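Local coordinates for protein pectate lyase/Amb allergen (Acidovorax citrulli, PDB 4HWV) that probably cleaves pectate as a calcium-dependent, secreted lyase of polysaccharide lyase family 1, built on a right-handed parallel beta-helix, at residues A[55-60]-A[159-164]; A[328-333]-A[350-355]; A[381-386]-A[465-470]. All coordinates share one frame; numbering follows the deposited sequence.

How the contacts relate
Following the chain from its N terminus, contact 1 comes first: it brings the end of helix 50-57 against strand 160-163 and closes a loop of 98 residues rich in helix. Contact 2 opens only later and closes a short loop of 16 residues, joining strand 330-332 to the next coil of the beta-helix. Contact 3 follows, closing 78 residues between strand 376-387 and the segment leading into helix 470-477. The three stand in series, with none nested or crossed. Contacts 2 and 3 touch, because strands 345-356 and 376-387 are neighbours; contact 1 lies on the opposite side of the chain's centre, its centre 31 Å from that of contact 2.

Contact 1 (A[55-60]-A[159-164]); sequences QALYGN and VTISVP
Leu57, at the last turn of helix 50-57, reaches into the end of strand 160-163, and its side chain does most of the touching. CB lies 4.1 Å from Ser162 O. At CG the chain forks. One methyl, CD1, runs against Ile161, where it lies 3.4 Å from CG2, a close-pressed pair of methyls, and it also brushes Ser162 O. The other, Leu57 CD2, turns to the ring of Pro164 and meets Pro164 CD at 3.7 Å. On another side CD2 has the more distant Val163 CG1. The Leu57 side chain crosses both Ile161 and Pro164 at about a right angle, and the Leu57 carbonyl adds to the grip, since its O sits 3.4 Å from Pro164 CG.

The helix ends here in a Schellman motif. Gly59, with positive phi, is its C-prime residue, and Asn60 N returns to Gln55 O at 2.8 Å while Gly59 N makes a weak bond to Ala56 O. The helix end rests on strand 160-163, outermost in a four-stranded parallel sheet of the beta-helix, whose next strand, 182-185, pairs with Ile161 and Val163.

Tyr58 is the polar half of the contact. Its CG stands anti to the carbonyl carbon (chi1 -78°), and from there the ring carries OH to 3.7 Å from Ser162 CB. No direct hydrogen bond joins the two segments; instead one water lies 2.8 Å from Tyr58 OH and accepts from Ser162 N. Ser162 O, buried by the contact beside Leu57 CD1, has no hydrogen-bond partner in the model.

Contact 2 (A[328-333]-A[350-355]); sequences GNHFQN and NNYYEN
His330 and Glu354 meet through a single short bond: NE2 donates to Glu354 OE1 at 2.7 Å, in the ring plane though bent at the hydrogen, and the oxygen receives it nearly along its C-O axis. Ring and carboxylate are nearly coplanar, 19° apart. With CG anti to the backbone N (chi1 -179°) and an extended chain beyond, Glu354 stands straight out from the sheet, and the imidazole leans forward along the strand to meet its OE1. On the sheet face that bears His330, Tyr352, Gln332 and Glu354, the Tyr352 ring lies near parallel to His330 but slid aside, centroids 5.0 Å apart, so there is little overlap, while Gln332 runs beside Glu354 and sends its OE1 to His296.

The opposite face of the sheet bears Phe331 and Tyr353. Phe331 CD2 sits over one face of the Tyr353 ring, 3.3 Å from CE2, with the planes oblique at 50°; the tyrosine hydroxyl is hydrogen-bonded to Gln338 O. Phe331 CE2 also packs on Asn351 CB.

Backbone bonds hold these side chains in register. Tyr352 N donates to Asn329 O, Phe331 N to Tyr352 O, Glu354 N to Phe331 O and Asn333 N to Glu354 O, the parallel pairing of successive coils in a right-handed beta-helix. Where the strands begin, Asn329 and Asn351 lie side by side with amide planes nearly parallel, and Asn351 OD1 takes both Asn329 N and ND2, each at 3.0 Å. These asparagines are consistent with the asparagine stacks of pectate lyase beta-helices: Asn329 OD1 accepts from Asn295 N on one side, and Asn382 OD1 accepts from Asn351 N on the other. Farther out, helix 470-477 covers His330 and Tyr352, through Ile474, Ala471 and Thr475.

Contact 3 (A[381-386]-A[465-470]); sequences NNVVSL and EDTADL
Asn381 supplies the one hydrogen bond across this contact: its ND2 donates to Glu465 O at 3.0 Å, almost straight at 175°. The acceptor lies in the amide plane of Asn381, but seen from the carbonyl the donor stands above the plane, 38° out of it. The amide gets there because CG is turned anti to the carbonyl carbon (chi1 -64°), which sends the side chain outward to the passing loop.

Apolar contacts make up the rest. Val383 CG2 presses on Thr467, 3.5 Å from its CB in a snug fit, with the Thr467 methyl CG2 nearly as close; the two side chains slant across each other. That same CG2 of Val383 also meets Leu470 CD2 at 4.0 Å. Asn381 O has two methyls beside it, Thr467 CG2 at 3.6 Å and Leu470 CD2 at 3.5 Å, while the oxygen itself accepts from Asn350 ND2.

Within the loop, Asp466 is modelled in two conformers; in one of them OD2 accepts from Ala468 N at 3.0 Å, met from above the carboxylate plane, forming an Asx turn just ahead of the helix. Leu470 N bonds back to Thr467 O as the chain winds into helix 470-477. Charge ties the loop to that helix as well, since the Glu465 carboxylate makes salt bridges with Arg473 and Arg477, and the Glu465 backbone N is held by Asn350 OD1.

Asn350 therefore bonds both partners of the contact. A C-terminal segment is in this way laid across the outside of neighbouring coils of a right-handed parallel beta-helix, the fold of the polysaccharide lyase 1 family.

Contact 1 (A[55-60]-A[159-164])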
loop_
_atom_site.group_PDB
_atom_site.type_symbol
_atom_site.label_atom_id
_atom_site.label_comp_id
_atom_site.label_asym_id
_atom_site.label_seq_id
_atom_site.Cartn_x
_atom_site.Cartn_y
_atom_site.Cartn_z
ATOM N N GLN A 55 -13.180 -11.833 22.567
ATOM C CA GLN A 55 -13.436 -12.308 23.922
ATOM C C GLN A 55 -13.358 -11.167 24.942
ATOM O O GLN A 55 -14.127 -11.125 25.906
ATOM C CB GLN A 55 -12.490 -13.443 24.329
ATOM C CG GLN A 55 -12.694 -14.752 23.568
ATOM C CD GLN A 55 -14.095 -15.350 23.681
ATOM O OE1 GLN A 55 -14.939 -14.909 24.472
ATOM N NE2 GLN A 55 -14.349 -16.364 22.861
ATOM N N ALA A 56 -12.438 -10.230 24.751
ATOM C CA ALA A 56 -12.350 -9.095 25.667
ATOM C C ALA A 56 -13.626 -8.251 25.599
ATOM O O ALA A 56 -14.207 -7.860 26.623
ATOM C CB ALA A 56 -11.112 -8.262 25.366
ATOM N N LEU A 57 -14.092 -7.992 24.383
ATOM C CA LEU A 57 -15.308 -7.196 24.205
ATOM C C LEU A 57 -16.545 -7.895 24.763
ATOM O O LEU A 57 -17.507 -7.236 25.176
ATOM C CB LEU A 57 -15.511 -6.884 22.717
ATOM C CG LEU A 57 -14.467 -5.955 22.089
ATOM C CD1 LEU A 57 -14.567 -5.990 20.584
ATOM C CD2 LEU A 57 -14.601 -4.518 22.582
ATOM N N TYR A 58 -16.512 -9.228 24.760
ATOM C CA TYR A 58 -17.657 -10.041 25.165
ATOM C C TYR A 58 -17.482 -10.635 26.570
ATOM O O TYR A 58 -18.270 -11.474 27.001
ATOM C CB TYR A 58 -17.898 -11.167 24.141
ATOM C CG TYR A 58 -18.601 -10.718 22.870
ATOM C CD1 TYR A 58 -17.996 -9.825 21.985
ATOM C CD2 TYR A 58 -19.870 -11.196 22.551
ATOM C CE1 TYR A 58 -18.637 -9.409 20.831
ATOM C CE2 TYR A 58 -20.515 -10.798 21.381
ATOM C CZ TYR A 58 -19.890 -9.896 20.530
ATOM O OH TYR A 58 -20.493 -9.471 19.370
ATOM N N GLY A 59 -16.459 -10.199 27.303
ATOM C CA GLY A 59 -16.240 -10.714 28.647
ATOM C C GLY A 59 -16.161 -12.227 28.688
ATOM O O GLY A 59 -16.704 -12.877 29.590
ATOM N N ASN A 60 -15.499 -12.786 27.681
ATOM C CA ASN A 60 -15.264 -14.221 27.582
ATOM C C ASN A 60 -16.540 -15.043 27.409
ATOM O O ASN A 60 -16.551 -16.240 27.686
ATOM C CB ASN A 60 -14.410 -14.717 28.764
ATOM C CG ASN A 60 -12.986 -14.305 28.610
ATOM O OD1 ASN A 60 -12.323 -14.749 27.684
ATOM N ND2 ASN A 60 -12.503 -13.434 29.495
ATOM N N VAL A 159 -15.834 -9.202 9.487
ATOM C CA VAL A 159 -14.998 -8.019 9.642
ATOM C C VAL A 159 -15.617 -6.955 10.548
ATOM O O VAL A 159 -14.918 -6.033 10.970
ATOM C CB VAL A 159 -14.602 -7.367 8.282
ATOM C CG1 VAL A 159 -13.910 -8.391 7.377
ATOM C CG2 VAL A 159 -15.814 -6.722 7.593
ATOM N N THR A 160 -16.922 -7.067 10.825
ATOM C CA THR A 160 -17.598 -6.110 11.706
ATOM C C THR A 160 -17.535 -6.587 13.152
ATOM O O THR A 160 -17.919 -7.727 13.436
ATOM C CB THR A 160 -19.072 -5.934 11.318
ATOM O OG1 THR A 160 -19.159 -5.622 9.928
ATOM C CG2 THR A 160 -19.683 -4.802 12.086
ATOM N N ILE A 161 -17.060 -5.718 14.047
ATOM C CA ILE A 161 -16.811 -6.078 15.433
ATOM C C ILE A 161 -17.629 -5.163 16.343
ATOM O O ILE A 161 -17.461 -3.935 16.312
ATOM C CB ILE A 161 -15.310 -5.922 15.785
ATOM C CG1 ILE A 161 -14.416 -6.723 14.829
ATOM C CG2 ILE A 161 -15.069 -6.304 17.243
ATOM C CD1 ILE A 161 -14.585 -8.238 14.910
ATOM N N SER A 162 -18.525 -5.742 17.131
ATOM C CA SER A 162 -19.397 -4.972 18.008
ATOM C C SER A 162 -18.654 -4.481 19.259
ATOM O O SER A 162 -18.063 -5.280 20.000
ATOM C CB SER A 162 -20.584 -5.846 18.422
ATOM O OG SER A 162 -21.489 -5.107 19.207
ATOM N N VAL A 163 -18.696 -3.175 19.496
ATOM C CA VAL A 163 -18.058 -2.594 20.687
ATOM C C VAL A 163 -19.125 -2.152 21.683
ATOM O O VAL A 163 -19.987 -1.345 21.352
ATOM C CB VAL A 163 -17.163 -1.390 20.313
ATOM C CG1 VAL A 163 -16.504 -0.806 21.550
ATOM C CG2 VAL A 163 -16.106 -1.825 19.294
ATOM N N PRO A 164 -19.090 -2.696 22.906
ATOM C CA PRO A 164 -20.129 -2.398 23.903
ATOM C C PRO A 164 -19.802 -1.176 24.767
ATOM O O PRO A 164 -18.759 -0.542 24.614
ATOM C CB PRO A 164 -20.121 -3.663 24.771
ATOM C CG PRO A 164 -18.647 -4.023 24.812
ATOM C CD PRO A 164 -18.141 -3.717 23.398
HETATM O O HOH W 1 -18.869 -8.640 17.198
#

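Contact 2 (A[328-333]-A[350-355])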
loop_
_atom_site.group_PDB
_atom_site.type_symbol
_atom_site.label_atom_id
_atom_site.label_comp_id
_atom_site.label_asym_id
_atom_site.label_seq_id
_atom_site.Cartn_x
_atom_site.Cartn_y
_atom_site.Cartn_z
ATOM N N GLY A 328 -7.490 19.256 15.970
ATOM C CA GLY A 328 -6.108 18.826 16.043
ATOM C C GLY A 328 -5.762 17.702 15.093
ATOM O O GLY A 328 -4.724 17.061 15.232
ATOM N N ASN A 329 -6.626 17.443 14.111
ATOM C CA ASN A 329 -6.375 16.336 13.198
ATOM C C ASN A 329 -5.581 16.768 11.981
ATOM O O ASN A 329 -5.644 17.934 11.560
ATOM C CB ASN A 329 -7.696 15.708 12.730
ATOM C CG ASN A 329 -8.561 15.232 13.890
ATOM O OD1 ASN A 329 -8.235 14.256 14.561
ATOM N ND2 ASN A 329 -9.673 15.924 14.127
ATOM N N HIS A 330 -4.844 15.810 11.424
ATOM C CA HIS A 330 -4.195 15.954 10.130
ATOM C C HIS A 330 -5.075 15.213 9.124
ATOM O O HIS A 330 -5.240 13.999 9.221
ATOM C CB HIS A 330 -2.800 15.339 10.197
ATOM C CG HIS A 330 -1.915 15.676 9.034
ATOM N ND1 HIS A 330 -0.652 15.141 8.916
ATOM C CD2 HIS A 330 -2.073 16.519 7.981
ATOM C CE1 HIS A 330 -0.077 15.614 7.823
ATOM N NE2 HIS A 330 -0.919 16.448 7.234
ATOM N N PHE A 331 -5.666 15.966 8.188
ATOM C CA PHE A 331 -6.514 15.420 7.131
ATOM C C PHE A 331 -5.671 15.452 5.854
ATOM O O PHE A 331 -5.639 16.470 5.155
ATOM C CB PHE A 331 -7.751 16.301 6.932
ATOM C CG PHE A 331 -8.693 16.376 8.124
ATOM C CD1 PHE A 331 -9.147 15.229 8.796
ATOM C CD2 PHE A 331 -9.175 17.607 8.527
ATOM C CE1 PHE A 331 -10.049 15.344 9.853
ATOM C CE2 PHE A 331 -10.088 17.731 9.580
ATOM C CZ PHE A 331 -10.542 16.601 10.227
ATOM N N GLN A 332 -4.972 14.357 5.562
ATOM C CA GLN A 332 -3.960 14.342 4.504
ATOM C C GLN A 332 -4.355 13.412 3.369
ATOM O O GLN A 332 -4.723 12.265 3.609
ATOM C CB GLN A 332 -2.615 13.904 5.096
ATOM C CG GLN A 332 -1.480 13.881 4.086
ATOM C CD GLN A 332 -0.155 13.476 4.691
ATOM O OE1 GLN A 332 -0.102 12.812 5.719
ATOM N NE2 GLN A 332 0.928 13.851 4.031
ATOM N N ASN A 333 -4.281 13.893 2.134
ATOM C CA ASN A 333 -4.607 13.042 0.991
ATOM C C ASN A 333 -5.977 12.398 1.130
ATOM O O ASN A 333 -6.144 11.201 0.864
ATOM C CB ASN A 333 -3.546 11.957 0.772
ATOM C CG ASN A 333 -2.180 12.521 0.554
ATOM O OD1 ASN A 333 -2.014 13.708 0.251
ATOM N ND2 ASN A 333 -1.178 11.680 0.717
ATOM N N ASN A 350 -8.850 23.921 14.391
ATOM C CA ASN A 350 -7.428 23.594 14.490
ATOM C C ASN A 350 -7.101 22.242 13.855
ATOM O O ASN A 350 -6.377 21.429 14.439
ATOM C CB ASN A 350 -6.934 23.603 15.947
ATOM C CG ASN A 350 -6.883 24.995 16.572
ATOM O OD1 ASN A 350 -6.980 25.101 17.782
ATOM N ND2 ASN A 350 -6.659 26.051 15.766
ATOM N N ASN A 351 -7.643 22.005 12.666
ATOM C CA ASN A 351 -7.214 20.863 11.865
ATOM C C ASN A 351 -6.309 21.346 10.734
ATOM O O ASN A 351 -6.374 22.512 10.338
ATOM C CB ASN A 351 -8.422 20.131 11.283
ATOM C CG ASN A 351 -9.373 19.676 12.352
ATOM O OD1 ASN A 351 -9.093 18.721 13.088
ATOM N ND2 ASN A 351 -10.491 20.384 12.487
ATOM N N TYR A 352 -5.447 20.453 10.258
ATOM C CA TYR A 352 -4.569 20.736 9.128
ATOM C C TYR A 352 -4.968 19.828 7.976
ATOM O O TYR A 352 -4.820 18.603 8.057
ATOM C CB TYR A 352 -3.114 20.468 9.511
ATOM C CG TYR A 352 -2.119 20.611 8.382
ATOM C CD1 TYR A 352 -2.295 21.552 7.372
ATOM C CD2 TYR A 352 -0.977 19.831 8.348
ATOM C CE1 TYR A 352 -1.371 21.686 6.349
ATOM C CE2 TYR A 352 -0.047 19.956 7.325
ATOM C CZ TYR A 352 -0.253 20.891 6.334
ATOM O OH TYR A 352 0.677 21.045 5.329
ATOM N N TYR A 353 -5.485 20.440 6.912
ATOM C CA TYR A 353 -5.814 19.748 5.675
ATOM C C TYR A 353 -4.641 19.891 4.726
ATOM O O TYR A 353 -4.143 20.999 4.512
ATOM C CB TYR A 353 -7.014 20.408 5.019
ATOM C CG TYR A 353 -8.323 20.330 5.768
ATOM C CD1 TYR A 353 -8.623 21.208 6.822
ATOM C CD2 TYR A 353 -9.295 19.412 5.385
ATOM C CE1 TYR A 353 -9.859 21.148 7.467
ATOM C CE2 TYR A 353 -10.519 19.342 6.024
ATOM C CZ TYR A 353 -10.806 20.216 7.054
ATOM O OH TYR A 353 -12.026 20.155 7.686
ATOM N N GLU A 354 -4.227 18.784 4.128
ATOM C CA GLU A 354 -3.063 18.772 3.264
ATOM C C GLU A 354 -3.291 17.830 2.094
ATOM O O GLU A 354 -3.462 16.617 2.288
ATOM C CB GLU A 354 -1.821 18.342 4.054
ATOM C CG GLU A 354 -0.537 18.335 3.227
ATOM C CD GLU A 354 0.698 17.854 3.982
ATOM O OE1 GLU A 354 0.559 17.331 5.107
ATOM O OE2 GLU A 354 1.804 17.989 3.430
ATOM N N ASN A 355 -3.294 18.374 0.880
ATOM C CA ASN A 355 -3.533 17.557 -0.307
ATOM C C ASN A 355 -3.138 18.350 -1.545
ATOM O O ASN A 355 -2.643 19.492 -1.446
ATOM C CB ASN A 355 -5.012 17.117 -0.385
ATOM C CG ASN A 355 -5.215 15.811 -1.178
ATOM O OD1 ASN A 355 -4.313 15.359 -1.883
ATOM N ND2 ASN A 355 -6.416 15.231 -1.094
HETATM O O HOH W 2 -2.140 13.681 -2.606
#

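Contact 3 (A[381-386]-A[465-470])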
loop_
_atom_site.group_PDB
_atom_site.type_symbol
_atom_site.label_atom_id
_atom_site.label_comp_id
_atom_site.label_asym_id
_atom_site.label_seq_id
_atom_site.Cartn_x
_atom_site.Cartn_y
_atom_site.Cartn_z
ATOM N N ASN A 381 -10.051 28.400 12.800
ATOM C CA ASN A 381 -8.590 28.270 12.792
ATOM C C ASN A 381 -8.093 26.944 12.217
ATOM O O ASN A 381 -7.216 26.282 12.780
ATOM C CB ASN A 381 -7.995 28.545 14.182
ATOM C CG ASN A 381 -8.225 29.982 14.635
ATOM O OD1 ASN A 381 -9.120 30.681 14.145
ATOM N ND2 ASN A 381 -7.426 30.413 15.601
ATOM N N ASN A 382 -8.666 26.580 11.079
ATOM C CA ASN A 382 -8.183 25.436 10.311
ATOM C C ASN A 382 -7.200 25.939 9.262
ATOM O O ASN A 382 -7.405 27.012 8.672
ATOM C CB ASN A 382 -9.340 24.714 9.626
ATOM C CG ASN A 382 -10.312 24.106 10.630
ATOM O OD1 ASN A 382 -10.021 23.073 11.226
ATOM N ND2 ASN A 382 -11.463 24.751 10.827
ATOM N N VAL A 383 -6.152 25.155 9.023
ATOM C CA VAL A 383 -5.172 25.454 7.983
ATOM C C VAL A 383 -5.307 24.462 6.850
ATOM O O VAL A 383 -5.411 23.267 7.093
ATOM C CB VAL A 383 -3.750 25.383 8.534
ATOM C CG1 VAL A 383 -2.718 25.555 7.408
ATOM C CG2 VAL A 383 -3.558 26.411 9.620
ATOM N N VAL A 384 -5.298 24.978 5.623
ATOM C CA VAL A 384 -5.387 24.154 4.434
ATOM C C VAL A 384 -4.186 24.425 3.531
ATOM O O VAL A 384 -3.933 25.572 3.144
ATOM C CB VAL A 384 -6.709 24.433 3.649
ATOM C CG1 VAL A 384 -6.823 23.524 2.419
ATOM C CG2 VAL A 384 -7.916 24.301 4.561
ATOM N N SER A 385 -3.443 23.365 3.230
ATOM C CA SER A 385 -2.406 23.405 2.207
ATOM C C SER A 385 -2.902 22.570 1.045
ATOM O O SER A 385 -2.984 21.349 1.152
ATOM C CB SER A 385 -1.111 22.793 2.726
ATOM O OG SER A 385 -0.171 22.675 1.670
ATOM N N LEU A 386 -3.246 23.231 -0.049
ATOM C CA LEU A 386 -3.886 22.563 -1.170
ATOM C C LEU A 386 -3.146 22.965 -2.431
ATOM O O LEU A 386 -3.307 24.087 -2.927
ATOM C CB LEU A 386 -5.376 22.930 -1.221
ATOM C CG LEU A 386 -6.210 22.213 -2.287
ATOM C CD1 LEU A 386 -5.976 20.709 -2.227
ATOM C CD2 LEU A 386 -7.675 22.521 -2.079
ATOM N N GLU A 465 -5.758 27.342 19.022
ATOM C CA GLU A 465 -4.390 27.607 18.626
ATOM C C GLU A 465 -4.397 28.515 17.425
ATOM O O GLU A 465 -5.317 28.488 16.599
ATOM C CB GLU A 465 -3.689 26.318 18.233
ATOM C CG GLU A 465 -3.420 25.429 19.430
ATOM C CD GLU A 465 -2.759 24.121 19.039
ATOM O OE1 GLU A 465 -1.515 24.079 18.900
ATOM O OE2 GLU A 465 -3.492 23.121 18.875
ATOM N N ASP A 466 -3.398 29.368 17.297
ATOM C CA ASP A 466 -3.248 30.172 16.079
ATOM C C ASP A 466 -2.815 29.289 14.928
ATOM O O ASP A 466 -2.204 28.226 15.153
ATOM C CB ASP A 466 -2.237 31.302 16.203
ATOM C CG ASP A 466 -2.266 32.215 14.966
ATOM O OD1 ASP A 466 -3.370 32.674 14.615
ATOM O OD2 ASP A 466 -1.222 32.394 14.308
ATOM N N THR A 467 -3.033 29.752 13.710
ATOM C CA THR A 467 -2.725 28.974 12.529
ATOM C C THR A 467 -1.261 29.071 12.072
ATOM O O THR A 467 -0.803 28.252 11.255
ATOM C CB THR A 467 -3.658 29.421 11.398
ATOM O OG1 THR A 467 -3.642 30.851 11.325
ATOM C CG2 THR A 467 -5.099 28.952 11.668
ATOM N N ALA A 468 -0.523 30.051 12.594
ATOM C CA ALA A 468 0.829 30.319 12.098
ATOM C C ALA A 468 1.743 29.088 12.029
ATOM O O ALA A 468 2.389 28.832 11.004
ATOM C CB ALA A 468 1.495 31.437 12.910
ATOM N N ASP A 469 1.784 28.323 13.110
ATOM C CA ASP A 469 2.662 27.159 13.157
ATOM C C ASP A 469 1.881 25.857 13.236
ATOM O O ASP A 469 2.445 24.811 13.525
ATOM C CB ASP A 469 3.606 27.247 14.364
ATOM C CG ASP A 469 4.579 28.385 14.251
ATOM O OD1 ASP A 469 4.995 28.698 13.114
ATOM O OD2 ASP A 469 4.933 28.963 15.296
ATOM N N LEU A 470 0.583 25.920 12.958
ATOM C CA LEU A 470 -0.286 24.784 13.228
ATOM C C LEU A 470 0.026 23.584 12.327
ATOM O O LEU A 470 0.003 22.446 12.786
ATOM C CB LEU A 470 -1.749 25.199 13.108
ATOM C CG LEU A 470 -2.750 24.121 13.522
ATOM C CD1 LEU A 470 -2.677 23.857 15.038
ATOM C CD2 LEU A 470 -4.142 24.550 13.105
#